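Local coordinates for protein oxidoreductase (Ralstonia eutropha, PDB 3HJ9) that binds flavin mononucleotide and is probably an oxidoreductase of the nitroreductase family, at residues Ser25-Pro34 with Tyr105-Leu116. Residues are numbered along the deposited sequence; the frame is centred on the assembly and turned at random. Where two conformers were deposited one is given.
Sequences SERVITLPEP and YRYDPVHHCLEL
Strand 28-30 runs antiparallel to strand 113-116, the axes 4.7 Å apart. Ile29 and Leu114 form the hydrogen-bonded pair: Ile29 N donates to Leu114 O and Leu114 N to Ile29 O, both at 2.9 Å. Leu116 N extends the ladder to Arg27 O, and beyond Thr30 a water bridges the carbonyls of Leu31 and His112.

Branched and aromatic side chains fill the face carrying Ile29 and Leu114. With CG1 beside its backbone N (chi1 -60°), Ile29 lays CD1 over one face of the Tyr105 ring, 4.0 Å from the centroid; Leu116 CD1, from the same segment as the ring, lies over the opposite face near its rim. Tyrosine suits this place because its apolar ring is held between two methyls while Tyr105 OH donates to Glu26 O on an in-plane lone pair at 2.7 Å.

At the other end Leu31 CD1 rests over the His112 imidazole, 3.9 Å from the centroid, and meets the edge of Tyr107. Histidine offers two nitrogens: His112 ND1 shares a 2.6 Å hydrogen bond with Tyr107 OH, whereas NE2 bonds only weakly to Pro32 O; with a further bond to Ser66 of helix 62-73, these help fix the ring's rotation.

His112 and Cys113 both face Asp108, a G1 beta bulge closing the 105-116 hairpin. Strand 28-30 lies outermost, within this chain, beside an antiparallel meander of 94-100, 103-108 and 113-116, away from the flavin site.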
loop_
_atom_site.group_PDB
_atom_site.type_symbol
_atom_site.label_atom_id
_atom_site.label_comp_id
_atom_site.label_asym_id
_atom_site.label_seq_id
_atom_site.Cartn_x
_atom_site.Cartn_y
_atom_site.Cartn_z
ATOM N N SER A 25 -32.095 -2.204 -2.014
ATOM C CA SER A 25 -31.076 -1.172 -1.880
ATOM C C SER A 25 -31.268 -0.446 -0.525
ATOM O O SER A 25 -31.693 0.716 -0.451
ATOM C CB SER A 25 -31.179 -0.256 -3.095
ATOM O OG SER A 25 -30.311 0.826 -2.972
ATOM N N GLU A 26 -30.933 -1.166 0.544
ATOM C CA GLU A 26 -31.128 -0.701 1.928
ATOM C C GLU A 26 -30.244 0.500 2.261
ATOM O O GLU A 26 -29.137 0.629 1.736
ATOM C CB GLU A 26 -30.883 -1.833 2.931
ATOM C CG GLU A 26 -31.772 -3.084 2.750
ATOM C CD GLU A 26 -33.283 -2.834 2.907
ATOM O OE1 GLU A 26 -33.703 -1.854 3.581
ATOM O OE2 GLU A 26 -34.078 -3.644 2.363
ATOM N N ARG A 27 -30.764 1.387 3.102
ATOM C CA ARG A 27 -30.080 2.628 3.479
ATOM C C ARG A 27 -28.771 2.375 4.253
ATOM O O ARG A 27 -27.774 3.064 4.028
ATOM C CB ARG A 27 -31.039 3.547 4.266
ATOM C CG ARG A 27 -30.475 4.920 4.499
ATOM C CD ARG A 27 -31.522 5.928 4.936
ATOM N NE ARG A 27 -30.858 7.211 5.155
ATOM C CZ ARG A 27 -30.132 7.532 6.238
ATOM N NH1 ARG A 27 -29.971 6.677 7.266
ATOM N NH2 ARG A 27 -29.560 8.740 6.307
ATOM N N VAL A 28 -28.801 1.378 5.143
ATOM C CA VAL A 28 -27.652 0.978 5.938
ATOM C C VAL A 28 -27.537 -0.539 5.961
ATOM O O VAL A 28 -28.537 -1.215 6.145
ATOM C CB VAL A 28 -27.772 1.463 7.407
ATOM C CG1 VAL A 28 -26.583 0.999 8.245
ATOM C CG2 VAL A 28 -27.904 2.960 7.464
ATOM N N ILE A 29 -26.331 -1.065 5.739
ATOM C CA ILE A 29 -26.058 -2.490 5.918
ATOM C C ILE A 29 -25.124 -2.580 7.142
ATOM O O ILE A 29 -24.031 -2.016 7.115
ATOM C CB ILE A 29 -25.416 -3.165 4.700
ATOM C CG1 ILE A 29 -26.320 -3.047 3.466
ATOM C CG2 ILE A 29 -25.162 -4.654 4.995
ATOM C CD1 ILE A 29 -25.685 -3.555 2.184
ATOM N N THR A 30 -25.605 -3.214 8.223
ATOM C CA THR A 30 -24.796 -3.413 9.430
ATOM C C THR A 30 -23.934 -4.647 9.177
ATOM O O THR A 30 -24.385 -5.628 8.578
ATOM C CB THR A 30 -25.652 -3.580 10.690
ATOM O OG1 THR A 30 -26.632 -4.594 10.457
ATOM C CG2 THR A 30 -26.356 -2.266 11.036
ATOM N N LEU A 31 -22.690 -4.587 9.602
ATOM C CA LEU A 31 -21.727 -5.658 9.398
ATOM C C LEU A 31 -21.405 -6.315 10.743
ATOM O O LEU A 31 -21.333 -5.621 11.764
ATOM C CB LEU A 31 -20.454 -5.070 8.805
ATOM C CG LEU A 31 -20.579 -4.349 7.464
ATOM C CD1 LEU A 31 -19.335 -3.555 7.196
ATOM C CD2 LEU A 31 -20.849 -5.364 6.317
ATOM N N PRO A 32 -21.174 -7.648 10.750
ATOM C CA PRO A 32 -20.826 -8.306 12.017
ATOM C C PRO A 32 -19.419 -7.948 12.465
ATOM O O PRO A 32 -18.597 -7.498 11.639
ATOM C CB PRO A 32 -20.957 -9.798 11.676
ATOM C CG PRO A 32 -20.664 -9.862 10.235
ATOM C CD PRO A 32 -21.289 -8.636 9.659
ATOM N N GLU A 33 -19.153 -8.108 13.761
ATOM C CA GLU A 33 -17.831 -7.784 14.312
ATOM C C GLU A 33 -16.756 -8.630 13.657
ATOM O O GLU A 33 -16.943 -9.822 13.529
ATOM C CB GLU A 33 -17.737 -8.008 15.836
ATOM C CG GLU A 33 -18.340 -6.903 16.638
ATOM C CD GLU A 33 -17.919 -6.937 18.101
ATOM O OE1 GLU A 33 -18.197 -7.972 18.781
ATOM O OE2 GLU A 33 -17.326 -5.908 18.558
ATOM N N PRO A 34 -15.633 -8.020 13.248
ATOM C CA PRO A 34 -14.561 -8.808 12.636
ATOM C C PRO A 34 -13.781 -9.695 13.657
ATOM O O PRO A 34 -13.709 -9.326 14.838
ATOM C CB PRO A 34 -13.669 -7.725 12.016
ATOM C CG PRO A 34 -13.829 -6.560 12.912
ATOM C CD PRO A 34 -15.253 -6.606 13.407
ATOM N N TYR A 105 -22.130 1.854 -1.845
ATOM C CA TYR A 105 -22.086 2.198 -0.429
ATOM C C TYR A 105 -20.775 2.811 -0.012
ATOM O O TYR A 105 -19.767 2.534 -0.633
ATOM C CB TYR A 105 -22.306 0.935 0.426
ATOM C CG TYR A 105 -23.709 0.403 0.344
ATOM C CD1 TYR A 105 -24.114 -0.378 -0.742
ATOM C CD2 TYR A 105 -24.649 0.708 1.325
ATOM C CE1 TYR A 105 -25.452 -0.851 -0.842
ATOM C CE2 TYR A 105 -25.973 0.231 1.244
ATOM C CZ TYR A 105 -26.366 -0.538 0.178
ATOM O OH TYR A 105 -27.662 -0.971 0.125
ATOM N N ARG A 106 -20.808 3.630 1.045
ATOM C CA ARG A 106 -19.609 4.155 1.679
ATOM C C ARG A 106 -19.453 3.389 3.003
ATOM O O ARG A 106 -20.401 3.286 3.800
ATOM C CB ARG A 106 -19.674 5.657 1.962
ATOM C CG ARG A 106 -18.324 6.240 2.415
ATOM C CD ARG A 106 -18.388 7.723 2.604
ATOM N NE ARG A 106 -19.325 8.079 3.662
ATOM C CZ ARG A 106 -19.809 9.308 3.897
ATOM N NH1 ARG A 106 -19.445 10.371 3.168
ATOM N NH2 ARG A 106 -20.674 9.482 4.902
ATOM N N TYR A 107 -18.251 2.857 3.216
ATOM C CA TYR A 107 -17.905 2.179 4.450
ATOM C C TYR A 107 -17.590 3.219 5.521
ATOM O O TYR A 107 -16.760 4.084 5.306
ATOM C CB TYR A 107 -16.705 1.258 4.246
ATOM C CG TYR A 107 -16.232 0.617 5.513
ATOM C CD1 TYR A 107 -17.033 -0.299 6.192
ATOM C CD2 TYR A 107 -14.961 0.895 6.038
ATOM C CE1 TYR A 107 -16.585 -0.913 7.392
ATOM C CE2 TYR A 107 -14.505 0.266 7.217
ATOM C CZ TYR A 107 -15.328 -0.625 7.889
ATOM O OH TYR A 107 -14.895 -1.220 9.045
ATOM N N ASP A 108 -18.259 3.108 6.663
ATOM C CA ASP A 108 -18.055 3.963 7.823
ATOM C C ASP A 108 -17.240 3.105 8.817
ATOM O O ASP A 108 -17.801 2.200 9.436
ATOM C CB ASP A 108 -19.410 4.367 8.403
ATOM C CG ASP A 108 -19.306 5.184 9.659
ATOM O OD1 ASP A 108 -18.214 5.482 10.177
ATOM O OD2 ASP A 108 -20.380 5.526 10.162
ATOM N N PRO A 109 -15.938 3.407 8.999
ATOM C CA PRO A 109 -15.124 2.599 9.942
ATOM C C PRO A 109 -15.483 2.674 11.409
ATOM O O PRO A 109 -15.434 1.654 12.070
ATOM C CB PRO A 109 -13.726 3.160 9.747
ATOM C CG PRO A 109 -13.736 3.706 8.380
ATOM C CD PRO A 109 -15.070 4.345 8.261
ATOM N N VAL A 110 -15.858 3.857 11.898
ATOM C CA VAL A 110 -16.172 4.058 13.307
ATOM C C VAL A 110 -17.381 3.209 13.754
ATOM O O VAL A 110 -17.375 2.706 14.870
ATOM C CB VAL A 110 -16.349 5.582 13.640
ATOM C CG1 VAL A 110 -16.890 5.794 15.067
ATOM C CG2 VAL A 110 -15.020 6.329 13.390
ATOM N N HIS A 111 -18.372 3.042 12.865
ATOM C CA HIS A 111 -19.577 2.256 13.136
ATOM C C HIS A 111 -19.630 0.916 12.415
ATOM O O HIS A 111 -20.596 0.174 12.596
ATOM C CB HIS A 111 -20.833 3.082 12.813
ATOM C CG HIS A 111 -20.925 4.351 13.594
ATOM N ND1 HIS A 111 -21.364 4.382 14.898
ATOM C CD2 HIS A 111 -20.591 5.623 13.276
ATOM C CE1 HIS A 111 -21.317 5.623 15.344
ATOM N NE2 HIS A 111 -20.854 6.395 14.375
ATOM N N HIS A 112 -18.602 0.607 11.626
ATOM C CA HIS A 112 -18.449 -0.626 10.888
ATOM C C HIS A 112 -19.743 -1.001 10.170
ATOM O O HIS A 112 -20.356 -2.011 10.452
ATOM C CB HIS A 112 -17.919 -1.743 11.796
ATOM C CG HIS A 112 -17.518 -2.988 11.066
ATOM N ND1 HIS A 112 -16.590 -2.983 10.047
ATOM C CD2 HIS A 112 -17.893 -4.280 11.228
ATOM C CE1 HIS A 112 -16.437 -4.211 9.589
ATOM N NE2 HIS A 112 -17.218 -5.015 10.286
ATOM N N CYS A 113 -20.186 -0.100 9.309
ATOM C CA CYS A 113 -21.358 -0.334 8.502
ATOM C C CYS A 113 -21.198 0.353 7.155
ATOM O O CYS A 113 -20.296 1.179 6.980
ATOM C CB CYS A 113 -22.596 0.174 9.229
ATOM S SG CYS A 113 -22.547 1.917 9.435
ATOM N N LEU A 114 -22.122 0.021 6.260
ATOM C CA LEU A 114 -22.218 0.561 4.895
ATOM C C LEU A 114 -23.442 1.504 4.796
ATOM O O LEU A 114 -24.523 1.151 5.209
ATOM C CB LEU A 114 -22.348 -0.600 3.905
ATOM C CG LEU A 114 -21.155 -1.568 3.735
ATOM C CD1 LEU A 114 -21.556 -2.798 2.886
ATOM C CD2 LEU A 114 -20.034 -0.807 3.127
ATOM N N GLU A 115 -23.231 2.705 4.273
ATOM C CA GLU A 115 -24.259 3.743 4.093
ATOM C C GLU A 115 -24.451 3.922 2.590
ATOM O O GLU A 115 -23.469 4.068 1.866
ATOM C CB GLU A 115 -23.781 5.059 4.699
ATOM C CG GLU A 115 -23.592 5.018 6.202
ATOM C CD GLU A 115 -23.149 6.383 6.822
ATOM O OE1 GLU A 115 -23.836 6.836 7.772
ATOM O OE2 GLU A 115 -22.148 7.007 6.366
ATOM N N LEU A 116 -25.698 3.860 2.130
ATOM C CA LEU A 116 -26.026 3.993 0.694
ATOM C C LEU A 116 -25.638 5.381 0.150
ATOM O O LEU A 116 -25.968 6.397 0.756
ATOM C CB LEU A 116 -27.509 3.679 0.437
ATOM C CG LEU A 116 -28.029 3.675 -1.012
ATOM C CD1 LEU A 116 -27.349 2.578 -1.822
ATOM C CD2 LEU A 116 -29.562 3.522 -0.987
HETATM O O HOH W 1 -21.567 -2.888 12.636
#